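Local coordinates for protein endo-beta-mannanase (PDB 7BOB) that probably releases mannose units from the chain ends of beta-1,4-linked mannan fragments, as a trimeric family 5 exo-beta-1,4-mannosidase of a bacterium from the termite hindgut, at residues R62-P70 with G107-S115; V236-W247 with F274-I285. All coordinates share one frame; numbering follows the deposited sequence.

Both contacts belong to the eight-stranded (beta/alpha)8 barrel that is the family 5 fold, and they follow one another along the chain: contact 1 is complete before contact 2 begins. Contact 1 joins helix 63-66 and its following turn to the segment running out of strand 107-108, whereas contact 2 pairs strands 237-241 and 277-282 directly, close to the centre of the chain. Their centres are about 26 Å apart and their nearest atoms about 11 Å, so they do not touch. Contact 2 includes Glu281, which by its place at the end of the seventh barrel strand probably corresponds to the nucleophile of related family 5 enzymes. Glu281 forms a salt bridge with Arg58, on the strand that leads into residues 62-70.

Contact 1. Residues R62-P70 with G107-S115; sequences RWPDFEPRP and GIFWPPWKS
Trp63 is packed by three side chains of 107-115. Pro111 sets its CG over one face of the indole, 3.5 Å from the centroid of the five-membered ring, in a CH-pi contact. Trp110 meets the indole at its edge, CZ3 lying 3.8 Å from Trp63 CE3. Trp113 points its own edge at the face of Trp63 in an offset edge-to-face pair, the planes 86° apart. Trp113 CG lies between its backbone N and carbonyl carbon (chi1 42°), which carries the indole in toward Glu67 and Pro70; Pro70 CG makes a second CH-pi contact over its five-membered ring, and Pro111 CB lies against the opposite face.

The hydrogen bonds converge on Glu67. Trp113 NE1 donates to Glu67 O (2.9 Å, 159° at the hydrogen), and Trp63 NE1 donates to Glu67 OE1 (3.0 Å), so one residue holds both indoles; OE2 forms a salt bridge with Arg129. A leucine in place of Trp63 has no indole N-H and would probably leave OE1 without this donor and open a gap beside Pro111 and Trp113.

The contact joins helix 63-66 and the turn after it, which follow strand 56-62, to the chain leaving strand 107-108; helix 124-141 packs against Trp63, Glu67 and Trp113.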
loop_
_atom_site.group_PDB
_atom_site.type_symbol
_atom_site.label_atom_id
_atom_site.label_comp_id
_atom_site.label_asym_id
_atom_site.label_seq_id
_atom_site.Cartn_x
_atom_site.Cartn_y
_atom_site.Cartn_z
ATOM N N ARG A 62 17.079 6.662 -30.417
ATOM C CA ARG A 62 17.183 5.701 -29.323
ATOM C C ARG A 62 18.606 5.728 -28.765
ATOM O O ARG A 62 19.562 5.319 -29.443
ATOM C CB ARG A 62 16.781 4.304 -29.787
ATOM C CG ARG A 62 16.399 3.401 -28.630
ATOM C CD ARG A 62 15.865 2.048 -29.094
ATOM N NE ARG A 62 16.868 1.284 -29.831
ATOM C CZ ARG A 62 16.794 -0.026 -30.036
ATOM N NH1 ARG A 62 15.770 -0.718 -29.550
ATOM N NH2 ARG A 62 17.745 -0.651 -30.704
ATOM N N TRP A 63 18.732 6.226 -27.529
ATOM C CA TRP A 63 20.017 6.496 -26.881
ATOM C C TRP A 63 20.998 5.328 -26.907
ATOM O O TRP A 63 22.165 5.555 -27.260
ATOM C CB TRP A 63 19.769 6.947 -25.436
ATOM C CG TRP A 63 20.931 7.616 -24.778
ATOM C CD1 TRP A 63 22.163 7.847 -25.315
ATOM C CD2 TRP A 63 20.963 8.159 -23.448
ATOM N NE1 TRP A 63 22.964 8.493 -24.401
ATOM C CE2 TRP A 63 22.250 8.693 -23.247
ATOM C CE3 TRP A 63 20.030 8.233 -22.407
ATOM C CZ2 TRP A 63 22.627 9.309 -22.055
ATOM C CZ3 TRP A 63 20.408 8.838 -21.221
ATOM C CH2 TRP A 63 21.702 9.371 -21.060
ATOM N N PRO A 64 20.631 4.092 -26.530
ATOM C CA PRO A 64 21.617 2.996 -26.623
ATOM C C PRO A 64 22.210 2.856 -28.008
ATOM O O PRO A 64 23.409 2.560 -28.134
ATOM C CB PRO A 64 20.808 1.752 -26.243
ATOM C CG PRO A 64 19.337 2.176 -26.396
ATOM C CD PRO A 64 19.339 3.614 -26.000
ATOM N N ASP A 65 21.407 3.070 -29.057
ATOM C CA ASP A 65 21.932 2.942 -30.411
ATOM C C ASP A 65 23.048 3.944 -30.652
ATOM O O ASP A 65 24.045 3.632 -31.315
ATOM C CB ASP A 65 20.810 3.152 -31.435
ATOM C CG ASP A 65 19.772 2.040 -31.428
ATOM O OD1 ASP A 65 20.130 0.852 -31.320
ATOM O OD2 ASP A 65 18.578 2.362 -31.569
ATOM N N PHE A 66 22.905 5.150 -30.106
ATOM C CA PHE A 66 23.779 6.260 -30.473
ATOM C C PHE A 66 24.967 6.428 -29.528
ATOM O O PHE A 66 25.968 7.036 -29.923
ATOM C CB PHE A 66 22.981 7.572 -30.530
ATOM C CG PHE A 66 22.153 7.742 -31.787
ATOM C CD1 PHE A 66 20.926 7.092 -31.925
ATOM C CD2 PHE A 66 22.603 8.556 -32.841
ATOM C CE1 PHE A 66 20.149 7.246 -33.087
ATOM C CE2 PHE A 66 21.834 8.713 -34.006
ATOM C CZ PHE A 66 20.611 8.056 -34.136
ATOM N N GLU A 67 24.892 5.917 -28.302
ATOM C CA GLU A 67 26.015 5.956 -27.363
ATOM C C GLU A 67 26.191 4.585 -26.725
ATOM O O GLU A 67 25.905 4.398 -25.537
ATOM C CB GLU A 67 25.811 7.029 -26.294
ATOM C CG GLU A 67 27.111 7.434 -25.627
ATOM C CD GLU A 67 26.922 8.460 -24.543
ATOM O OE1 GLU A 67 25.855 9.102 -24.502
ATOM O OE2 GLU A 67 27.844 8.621 -23.722
ATOM N N PRO A 68 26.656 3.596 -27.497
ATOM C CA PRO A 68 26.792 2.238 -26.950
ATOM C C PRO A 68 27.824 2.123 -25.842
ATOM O O PRO A 68 27.744 1.177 -25.048
ATOM C CB PRO A 68 27.198 1.403 -28.172
ATOM C CG PRO A 68 27.767 2.400 -29.134
ATOM C CD PRO A 68 26.981 3.651 -28.931
ATOM N N ARG A 69 28.784 3.035 -25.764
ATOM C CA ARG A 69 29.747 3.072 -24.675
ATOM C C ARG A 69 29.856 4.516 -24.210
ATOM O O ARG A 69 29.575 5.433 -24.985
ATOM C CB ARG A 69 31.129 2.526 -25.113
ATOM C CG ARG A 69 31.140 1.006 -25.361
ATOM C CD ARG A 69 32.330 0.539 -26.236
ATOM N NE ARG A 69 32.591 1.456 -27.351
ATOM C CZ ARG A 69 31.921 1.455 -28.509
ATOM N NH1 ARG A 69 30.946 0.568 -28.716
ATOM N NH2 ARG A 69 32.218 2.339 -29.464
ATOM N N PRO A 70 30.222 4.753 -22.953
ATOM C CA PRO A 70 30.138 6.130 -22.425
ATOM C C PRO A 70 31.054 7.066 -23.198
ATOM O O PRO A 70 32.261 6.844 -23.290
ATOM C CB PRO A 70 30.570 5.985 -20.958
ATOM C CG PRO A 70 30.506 4.508 -20.667
ATOM C CD PRO A 70 30.718 3.790 -21.951
ATOM N N GLY A 107 8.516 -1.034 -23.655
ATOM C CA GLY A 107 9.890 -1.324 -23.313
ATOM C C GLY A 107 10.606 -0.072 -22.831
ATOM O O GLY A 107 10.119 1.059 -22.964
ATOM N N ILE A 108 11.796 -0.291 -22.278
ATOM C CA ILE A 108 12.678 0.784 -21.842
ATOM C C ILE A 108 14.070 0.471 -22.361
ATOM O O ILE A 108 14.599 -0.622 -22.118
ATOM C CB ILE A 108 12.687 0.964 -20.313
ATOM C CG1 ILE A 108 11.252 1.169 -19.784
ATOM C CG2 ILE A 108 13.538 2.160 -19.944
ATOM C CD1 ILE A 108 11.164 1.558 -18.307
ATOM N N PHE A 109 14.661 1.431 -23.070
ATOM C CA PHE A 109 15.852 1.206 -23.889
ATOM C C PHE A 109 16.889 2.230 -23.457
ATOM O O PHE A 109 16.877 3.369 -23.932
ATOM C CB PHE A 109 15.519 1.332 -25.378
ATOM C CG PHE A 109 14.495 0.337 -25.837
ATOM C CD1 PHE A 109 14.876 -0.945 -26.205
ATOM C CD2 PHE A 109 13.146 0.655 -25.833
ATOM C CE1 PHE A 109 13.934 -1.873 -26.606
ATOM C CE2 PHE A 109 12.196 -0.274 -26.226
ATOM C CZ PHE A 109 12.592 -1.542 -26.617
ATOM N N TRP A 110 17.765 1.833 -22.560
ATOM C CA TRP A 110 18.811 2.689 -22.046
ATOM C C TRP A 110 20.176 2.177 -22.502
ATOM O O TRP A 110 20.319 1.018 -22.915
ATOM C CB TRP A 110 18.770 2.743 -20.508
ATOM C CG TRP A 110 17.603 3.475 -19.889
ATOM C CD1 TRP A 110 16.851 3.048 -18.824
ATOM C CD2 TRP A 110 17.064 4.762 -20.267
ATOM N NE1 TRP A 110 15.887 3.981 -18.519
ATOM C CE2 TRP A 110 15.991 5.039 -19.392
ATOM C CE3 TRP A 110 17.389 5.706 -21.249
ATOM C CZ2 TRP A 110 15.237 6.221 -19.474
ATOM C CZ3 TRP A 110 16.635 6.880 -21.331
ATOM C CH2 TRP A 110 15.572 7.121 -20.446
ATOM N N PRO A 111 21.203 3.022 -22.465
ATOM C CA PRO A 111 22.545 2.537 -22.800
ATOM C C PRO A 111 22.980 1.469 -21.826
ATOM O O PRO A 111 22.585 1.480 -20.643
ATOM C CB PRO A 111 23.415 3.799 -22.692
ATOM C CG PRO A 111 22.459 4.936 -23.015
ATOM C CD PRO A 111 21.132 4.494 -22.372
ATOM N N PRO A 112 23.766 0.489 -22.281
ATOM C CA PRO A 112 24.155 -0.614 -21.381
ATOM C C PRO A 112 24.970 -0.164 -20.179
ATOM O O PRO A 112 24.936 -0.839 -19.145
ATOM C CB PRO A 112 24.956 -1.554 -22.291
ATOM C CG PRO A 112 25.334 -0.741 -23.498
ATOM C CD PRO A 112 24.254 0.293 -23.658
ATOM N N TRP A 113 25.661 0.974 -20.267
ATOM C CA TRP A 113 26.466 1.485 -19.165
ATOM C C TRP A 113 25.652 2.206 -18.097
ATOM O O TRP A 113 26.236 2.713 -17.129
ATOM C CB TRP A 113 27.547 2.421 -19.697
ATOM C CG TRP A 113 27.084 3.352 -20.771
ATOM C CD1 TRP A 113 27.163 3.154 -22.130
ATOM C CD2 TRP A 113 26.493 4.648 -20.591
ATOM N NE1 TRP A 113 26.677 4.248 -22.793
ATOM C CE2 TRP A 113 26.254 5.179 -21.875
ATOM C CE3 TRP A 113 26.164 5.414 -19.471
ATOM C CZ2 TRP A 113 25.673 6.435 -22.069
ATOM C CZ3 TRP A 113 25.600 6.667 -19.669
ATOM C CH2 TRP A 113 25.356 7.161 -20.957
ATOM N N LYS A 114 24.336 2.284 -18.239
ATOM C CA LYS A 114 23.482 2.762 -17.163
ATOM C C LYS A 114 22.899 1.539 -16.462
ATOM O O LYS A 114 22.225 0.717 -17.098
ATOM C CB LYS A 114 22.372 3.677 -17.683
ATOM C CG LYS A 114 21.248 3.962 -16.672
ATOM C CD LYS A 114 19.971 4.455 -17.376
ATOM C CE LYS A 114 18.780 4.615 -16.409
ATOM N NZ LYS A 114 18.564 3.378 -15.625
ATOM N N SER A 115 23.197 1.400 -15.172
ATOM C CA SER A 115 22.621 0.329 -14.384
ATOM C C SER A 115 21.253 0.747 -13.858
ATOM O O SER A 115 20.908 1.936 -13.810
ATOM C CB SER A 115 23.530 -0.029 -13.214
ATOM O OG SER A 115 23.369 0.931 -12.185
#

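Contact 2. Residues V236-W247 with F274-I285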
loop_
_atom_site.group_PDB
_atom_site.type_symbol
_atom_site.label_atom_id
_atom_site.label_comp_id
_atom_site.label_asym_id
_atom_site.label_seq_id
_atom_site.Cartn_x
_atom_site.Cartn_y
_atom_site.Cartn_z
ATOM N N VAL A 236 7.015 24.261 -25.647
ATOM C CA VAL A 236 5.744 23.698 -26.089
ATOM C C VAL A 236 5.400 22.514 -25.192
ATOM O O VAL A 236 6.083 21.483 -25.230
ATOM C CB VAL A 236 5.781 23.248 -27.555
ATOM C CG1 VAL A 236 4.431 22.673 -27.933
ATOM C CG2 VAL A 236 6.162 24.415 -28.481
ATOM N N LEU A 237 4.333 22.648 -24.415
ATOM C CA LEU A 237 3.813 21.517 -23.659
ATOM C C LEU A 237 3.254 20.488 -24.631
ATOM O O LEU A 237 2.850 20.825 -25.750
ATOM C CB LEU A 237 2.721 21.984 -22.703
ATOM C CG LEU A 237 3.142 23.153 -21.816
ATOM C CD1 LEU A 237 2.021 23.512 -20.820
ATOM C CD2 LEU A 237 4.437 22.793 -21.079
ATOM N N THR A 238 3.249 19.223 -24.219
ATOM C CA THR A 238 2.649 18.184 -25.045
ATOM C C THR A 238 1.560 17.426 -24.279
ATOM O O THR A 238 1.530 17.404 -23.045
ATOM C CB THR A 238 3.700 17.186 -25.550
ATOM O OG1 THR A 238 4.239 16.485 -24.432
ATOM C CG2 THR A 238 4.822 17.898 -26.298
ATOM N N MET A 239 0.660 16.799 -25.043
ATOM C CA MET A 239 -0.369 15.917 -24.509
ATOM C C MET A 239 -0.451 14.690 -25.405
ATOM O O MET A 239 -0.304 14.790 -26.630
ATOM C CB MET A 239 -1.731 16.618 -24.428
ATOM C CG MET A 239 -2.805 15.834 -23.668
ATOM S SD MET A 239 -2.145 15.205 -22.093
ATOM C CE MET A 239 -1.735 16.736 -21.236
ATOM N N HIS A 240 -0.594 13.533 -24.776
ATOM C CA HIS A 240 -0.793 12.242 -25.421
ATOM C C HIS A 240 -2.090 11.657 -24.895
ATOM O O HIS A 240 -2.380 11.768 -23.703
ATOM C CB HIS A 240 0.320 11.236 -25.085
ATOM C CG HIS A 240 1.692 11.649 -25.512
ATOM N ND1 HIS A 240 2.799 10.852 -25.298
ATOM C CD2 HIS A 240 2.140 12.758 -26.144
ATOM C CE1 HIS A 240 3.874 11.457 -25.774
ATOM N NE2 HIS A 240 3.503 12.615 -26.294
ATOM N N GLY A 241 -2.841 10.981 -25.745
ATOM C CA GLY A 241 -4.046 10.406 -25.195
ATOM C C GLY A 241 -4.655 9.343 -26.064
ATOM O O GLY A 241 -4.627 9.430 -27.300
ATOM N N TYR A 242 -5.190 8.328 -25.407
ATOM C CA TYR A 242 -5.776 7.161 -26.038
ATOM C C TYR A 242 -7.063 6.802 -25.316
ATOM O O TYR A 242 -7.251 7.177 -24.153
ATOM C CB TYR A 242 -4.796 5.989 -25.987
ATOM C CG TYR A 242 -3.471 6.305 -26.605
ATOM C CD1 TYR A 242 -2.454 6.920 -25.868
ATOM C CD2 TYR A 242 -3.231 5.986 -27.940
ATOM C CE1 TYR A 242 -1.192 7.207 -26.482
ATOM C CE2 TYR A 242 -2.005 6.259 -28.535
ATOM C CZ TYR A 242 -0.988 6.864 -27.808
ATOM O OH TYR A 242 0.225 7.119 -28.439
ATOM N N PRO A 243 -7.961 6.064 -25.971
ATOM C CA PRO A 243 -9.269 5.736 -25.362
ATOM C C PRO A 243 -9.308 4.517 -24.441
ATOM O O PRO A 243 -10.375 4.235 -23.886
ATOM C CB PRO A 243 -10.151 5.493 -26.597
ATOM C CG PRO A 243 -9.185 4.989 -27.667
ATOM C CD PRO A 243 -7.887 5.702 -27.402
ATOM N N VAL A 244 -8.202 3.806 -24.238
ATOM C CA VAL A 244 -8.167 2.578 -23.429
ATOM C C VAL A 244 -8.754 2.879 -22.055
ATOM O O VAL A 244 -8.272 3.781 -21.352
ATOM C CB VAL A 244 -6.733 2.017 -23.322
ATOM C CG1 VAL A 244 -6.715 0.666 -22.613
ATOM C CG2 VAL A 244 -6.105 1.881 -24.703
ATOM N N PRO A 245 -9.826 2.204 -21.653
ATOM C CA PRO A 245 -10.486 2.593 -20.394
ATOM C C PRO A 245 -9.566 2.592 -19.176
ATOM O O PRO A 245 -9.609 3.546 -18.392
ATOM C CB PRO A 245 -11.620 1.566 -20.277
ATOM C CG PRO A 245 -11.972 1.271 -21.683
ATOM C CD PRO A 245 -10.641 1.252 -22.429
ATOM N N ASN A 246 -8.705 1.600 -18.984
ATOM C CA ASN A 246 -7.978 1.625 -17.712
ATOM C C ASN A 246 -6.679 2.438 -17.767
ATOM O O ASN A 246 -5.908 2.398 -16.805
ATOM C CB ASN A 246 -7.724 0.202 -17.182
ATOM C CG ASN A 246 -6.890 -0.629 -18.113
ATOM O OD1 ASN A 246 -6.413 -0.135 -19.122
ATOM N ND2 ASN A 246 -6.711 -1.902 -17.785
ATOM N N TRP A 247 -6.444 3.216 -18.826
ATOM C CA TRP A 247 -5.342 4.173 -18.823
ATOM C C TRP A 247 -5.718 5.511 -18.192
ATOM O O TRP A 247 -4.931 6.456 -18.266
ATOM C CB TRP A 247 -4.812 4.410 -20.249
ATOM C CG TRP A 247 -4.174 3.177 -20.846
ATOM C CD1 TRP A 247 -4.178 1.918 -20.313
ATOM C CD2 TRP A 247 -3.469 3.081 -22.083
ATOM N NE1 TRP A 247 -3.518 1.046 -21.142
ATOM C CE2 TRP A 247 -3.071 1.733 -22.234
ATOM C CE3 TRP A 247 -3.154 3.995 -23.091
ATOM C CZ2 TRP A 247 -2.359 1.283 -23.341
ATOM C CZ3 TRP A 247 -2.427 3.549 -24.186
ATOM C CH2 TRP A 247 -2.047 2.207 -24.308
ATOM N N PHE A 274 -1.655 26.358 -19.272
ATOM C CA PHE A 274 -0.308 26.619 -18.780
ATOM C C PHE A 274 0.693 26.963 -19.877
ATOM O O PHE A 274 1.795 27.423 -19.558
ATOM C CB PHE A 274 0.197 25.416 -17.969
ATOM C CG PHE A 274 -0.622 25.155 -16.732
ATOM C CD1 PHE A 274 -1.835 24.483 -16.817
ATOM C CD2 PHE A 274 -0.214 25.639 -15.497
ATOM C CE1 PHE A 274 -2.619 24.271 -15.680
ATOM C CE2 PHE A 274 -1.000 25.433 -14.350
ATOM C CZ PHE A 274 -2.201 24.744 -14.446
ATOM N N GLY A 275 0.335 26.797 -21.147
ATOM C CA GLY A 275 1.213 27.114 -22.241
ATOM C C GLY A 275 0.674 26.503 -23.513
ATOM O O GLY A 275 -0.339 25.796 -23.509
ATOM N N PRO A 276 1.341 26.751 -24.631
ATOM C CA PRO A 276 0.899 26.135 -25.887
ATOM C C PRO A 276 1.061 24.625 -25.801
ATOM O O PRO A 276 1.950 24.111 -25.106
ATOM C CB PRO A 276 1.824 26.764 -26.944
ATOM C CG PRO A 276 3.025 27.246 -26.188
ATOM C CD PRO A 276 2.574 27.549 -24.776
ATOM N N VAL A 277 0.168 23.902 -26.478
ATOM C CA VAL A 277 0.114 22.456 -26.304
ATOM C C VAL A 277 -0.062 21.774 -27.650
ATOM O O VAL A 277 -0.969 22.112 -28.415
ATOM C CB VAL A 277 -0.993 22.023 -25.308
ATOM C CG1 VAL A 277 -2.330 22.449 -25.779
ATOM C CG2 VAL A 277 -0.989 20.530 -25.168
ATOM N N LEU A 278 0.831 20.818 -27.930
ATOM C CA LEU A 278 0.810 19.968 -29.109
ATOM C C LEU A 278 0.185 18.626 -28.755
ATOM O O LEU A 278 0.620 17.970 -27.800
ATOM C CB LEU A 278 2.240 19.747 -29.630
ATOM C CG LEU A 278 2.422 18.738 -30.763
ATOM C CD1 LEU A 278 1.645 19.261 -31.960
ATOM C CD2 LEU A 278 3.893 18.526 -31.180
ATOM N N LEU A 279 -0.811 18.200 -29.534
ATOM C CA LEU A 279 -1.329 16.840 -29.393
ATOM C C LEU A 279 -0.316 15.920 -30.050
ATOM O O LEU A 279 -0.458 15.507 -31.205
ATOM C CB LEU A 279 -2.711 16.692 -30.020
ATOM C CG LEU A 279 -3.395 15.347 -29.749
ATOM C CD1 LEU A 279 -3.601 15.151 -28.258
ATOM C CD2 LEU A 279 -4.733 15.185 -30.498
ATOM N N GLN A 280 0.739 15.603 -29.291
ATOM C CA GLN A 280 1.923 14.957 -29.852
ATOM C C GLN A 280 1.714 13.481 -30.153
ATOM O O GLN A 280 2.484 12.897 -30.935
ATOM C CB GLN A 280 3.085 15.120 -28.889
ATOM C CG GLN A 280 4.443 14.723 -29.452
ATOM C CD GLN A 280 5.495 14.858 -28.404
ATOM O OE1 GLN A 280 5.303 14.408 -27.269
ATOM N NE2 GLN A 280 6.603 15.503 -28.750
ATOM N N GLU A 281 0.691 12.877 -29.552
ATOM C CA GLU A 281 0.345 11.476 -29.755
ATOM C C GLU A 281 -1.150 11.354 -29.534
ATOM O O GLU A 281 -1.645 11.738 -28.469
ATOM C CB GLU A 281 1.038 10.536 -28.758
ATOM C CG GLU A 281 2.484 10.194 -28.993
ATOM C CD GLU A 281 2.982 9.193 -27.930
ATOM O OE1 GLU A 281 2.137 8.457 -27.347
ATOM O OE2 GLU A 281 4.195 9.175 -27.650
ATOM N N PHE A 282 -1.852 10.782 -30.504
ATOM C CA PHE A 282 -3.211 10.355 -30.265
ATOM C C PHE A 282 -3.452 9.132 -31.127
ATOM O O PHE A 282 -2.832 8.977 -32.181
ATOM C CB PHE A 282 -4.213 11.475 -30.578
ATOM C CG PHE A 282 -4.408 11.686 -32.031
ATOM C CD1 PHE A 282 -3.478 12.408 -32.769
ATOM C CD2 PHE A 282 -5.492 11.113 -32.681
ATOM C CE1 PHE A 282 -3.655 12.588 -34.137
ATOM C CE2 PHE A 282 -5.669 11.278 -34.043
ATOM C CZ PHE A 282 -4.752 12.022 -34.774
ATOM N N GLY A 283 -4.334 8.254 -30.674
ATOM C CA GLY A 283 -4.577 7.035 -31.424
ATOM C C GLY A 283 -5.854 6.384 -30.964
ATOM O O GLY A 283 -6.405 6.741 -29.922
ATOM N N THR A 284 -6.339 5.443 -31.772
ATOM C CA THR A 284 -7.514 4.692 -31.352
ATOM C C THR A 284 -7.171 3.363 -30.709
ATOM O O THR A 284 -8.029 2.797 -30.028
ATOM C CB THR A 284 -8.461 4.415 -32.525
ATOM O OG1 THR A 284 -7.751 3.694 -33.540
ATOM C CG2 THR A 284 -9.040 5.724 -33.087
ATOM N N ILE A 285 -5.947 2.856 -30.920
ATOM C CA ILE A 285 -5.479 1.577 -30.381
ATOM C C ILE A 285 -6.167 0.428 -31.108
ATOM O O ILE A 285 -5.513 -0.415 -31.728
ATOM C CB ILE A 285 -5.688 1.462 -28.851
ATOM C CG1 ILE A 285 -4.925 2.572 -28.122
ATOM C CG2 ILE A 285 -5.243 0.056 -28.355
ATOM C CD1 ILE A 285 -3.390 2.489 -28.330
HETATM O O HOH W 1 -7.112 9.362 -28.719
#
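His240 and Glu281 both carry CG beside the backbone N (chi1 -61° and -78°), which lays the glutamate chain over one face of the imidazole: Glu281 CG sits 3.6 Å from the ring centroid, in a CH-pi contact, and the carboxylate lies over the same face toward the ND1-CE1 rim, its plane 24° from the ring's. OE1 accepts from Tyr242 OH at 2.6 Å, on its anti side but tilted out of the carboxylate plane; OE2 is salt-bridged to Arg58. At the imidazole edge, His240 NE2 donates to Gln280 OE1 (2.7 Å), in the carbonyl plane on a lone pair. ND1 bonds Glu156, so both nitrogens fix the ring's rotation. Glu281 and Glu156 probably correspond to the nucleophile and acid/base of clan GH-A barrels.

The backbones pair in parallel, Leu278 N donating to Leu237 O and Met239 N to Leu278 O. The register slips by one residue between the Thr238-Leu278 and His240-Glu281 pairs, where Leu279 centres an inverse gamma turn. At the strands' C-terminal ends, a water donates to both Gly241 O and Gly283 O; Tyr495 of a second subunit touches Val244 and Ile285.

Helix 258-272 connects the strands as a beta-alpha-beta crossover, packing on Met239 and Val277, while strand 311-316 continues the barrel beside strand 277-282.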